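Side-chain contact in heat-inducible transcription repressor HrcA (Thermotoga maritima, PDB 1STZ), which probably represses the class I heat-shock operons grpE-dnaK-dnaJ and groELS by binding DNA, preventing their heat-shock induction: residues 212-215 with 216-219. Numbering follows the deposited sequence.
Sequences KGSG and FLRL
Ser-214 grips the first turn of helix 215-224 through both of its oxygens, the carbonyl O and the hydroxyl OG. Its carbonyl O accepts from Arg-218 N at 3.1 Å. Ser-214 OG accepts a weak bond from Leu-217 N at 3.3 Å, fairly straight with an N-H...O angle of 159°. Chi1 of 79° sets OG between the backbone N and the carbonyl carbon of Ser-214, turning it onto the Leu-217 amide. This is a serine N-cap, and it supplies an acceptor to an amide that has no preceding turn to pair with. One residue on, Gly-215 O receives Leu-219 N at 3.2 Å, continuing the helical i to i+4 pattern. The Leu-217 side chain lies against the capping oxygen, with CB and CD2 both 3.4 Å from Ser-214 OG. Beyond the cap, the Arg-218 chain bends at chi3 and folds back over the helix start, bringing one face of its guanidinium over Gly-215 CA; NH2 comes to 3.6 Å from Ser-214 C. The Lys-212 chain runs beside it, CG to CG of Arg-218 4.3 Å, yet the charged ends diverge: Lys-212 NZ forms a salt bridge with Glu-221 farther along the helix. Within the C-terminal HrcA region, the capped turn rests on helix 184-195, where Leu-217 packs on Gln-190, Leu-191 and Leu-194 while the Phe-216 ring meets that of Trp-184 with planes about 55° apart. Leu-219 reaches Pro-112 of the second subunit.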
loop_
_atom_site.group_PDB
_atom_site.type_symbol
_atom_site.label_atom_id
_atom_site.label_comp_id
_atom_site.label_asym_id
_atom_site.label_seq_id
_atom_site.Cartn_x
_atom_site.Cartn_y
_atom_site.Cartn_z
ATOM N N LYS A 212 -26.691 -25.819 24.441
ATOM C CA LYS A 212 -25.900 -26.445 25.513
ATOM C C LYS A 212 -26.116 -27.966 25.638
ATOM O O LYS A 212 -25.571 -28.595 26.544
ATOM C CB LYS A 212 -26.165 -25.742 26.852
ATOM C CG LYS A 212 -25.356 -24.469 27.040
ATOM C CD LYS A 212 -25.352 -23.973 28.486
ATOM C CE LYS A 212 -24.300 -22.868 28.698
ATOM N NZ LYS A 212 -24.396 -21.727 27.728
ATOM N N GLY A 213 -26.868 -28.552 24.705
ATOM C CA GLY A 213 -27.228 -29.963 24.754
ATOM C C GLY A 213 -26.122 -30.954 24.421
ATOM O O GLY A 213 -26.274 -32.147 24.668
ATOM N N SER A 214 -25.025 -30.469 23.841
ATOM C CA SER A 214 -23.839 -31.299 23.584
ATOM C C SER A 214 -22.551 -30.460 23.651
ATOM O O SER A 214 -22.599 -29.232 23.702
ATOM C CB SER A 214 -23.944 -31.986 22.220
ATOM O OG SER A 214 -23.600 -31.079 21.180
ATOM N N GLY A 215 -21.406 -31.141 23.651
ATOM C CA GLY A 215 -20.119 -30.486 23.808
ATOM C C GLY A 215 -19.718 -29.659 22.602
ATOM O O GLY A 215 -19.155 -28.583 22.754
ATOM N N PHE A 216 -19.999 -30.174 21.407
ATOM C CA PHE A 216 -19.688 -29.462 20.174
ATOM C C PHE A 216 -20.591 -28.244 19.998
ATOM O O PHE A 216 -20.138 -27.199 19.549
ATOM C CB PHE A 216 -19.799 -30.377 18.952
ATOM C CG PHE A 216 -19.289 -29.740 17.685
ATOM C CD1 PHE A 216 -17.929 -29.696 17.418
ATOM C CD2 PHE A 216 -20.163 -29.160 16.786
ATOM C CE1 PHE A 216 -17.454 -29.100 16.271
ATOM C CE2 PHE A 216 -19.693 -28.552 15.639
ATOM C CZ PHE A 216 -18.337 -28.517 15.380
ATOM N N LEU A 217 -21.861 -28.392 20.362
ATOM C CA LEU A 217 -22.829 -27.304 20.279
ATOM C C LEU A 217 -22.471 -26.169 21.244
ATOM O O LEU A 217 -22.719 -24.997 20.953
ATOM C CB LEU A 217 -24.247 -27.827 20.543
ATOM C CG LEU A 217 -25.022 -28.376 19.336
ATOM C CD1 LEU A 217 -25.676 -27.233 18.567
ATOM C CD2 LEU A 217 -24.139 -29.164 18.384
ATOM N N ARG A 218 -21.869 -26.521 22.376
ATOM C CA ARG A 218 -21.370 -25.540 23.347
ATOM C C ARG A 218 -20.190 -24.764 22.767
ATOM O O ARG A 218 -20.019 -23.579 23.040
ATOM C CB ARG A 218 -20.920 -26.250 24.629
ATOM C CG ARG A 218 -21.360 -25.592 25.938
ATOM C CD ARG A 218 -21.171 -26.502 27.168
ATOM N NE ARG A 218 -21.705 -27.837 26.915
ATOM C CZ ARG A 218 -21.296 -28.961 27.503
ATOM N NH1 ARG A 218 -20.338 -28.952 28.426
ATOM N NH2 ARG A 218 -21.863 -30.113 27.163
ATOM N N LEU A 219 -19.362 -25.458 21.992
ATOM C CA LEU A 219 -18.235 -24.833 21.307
ATOM C C LEU A 219 -18.756 -23.777 20.353
ATOM O O LEU A 219 -18.277 -22.643 20.360
ATOM C CB LEU A 219 -17.422 -25.882 20.530
ATOM C CG LEU A 219 -15.907 -25.698 20.328
ATOM C CD1 LEU A 219 -15.425 -26.460 19.085
ATOM C CD2 LEU A 219 -15.477 -24.249 20.256
#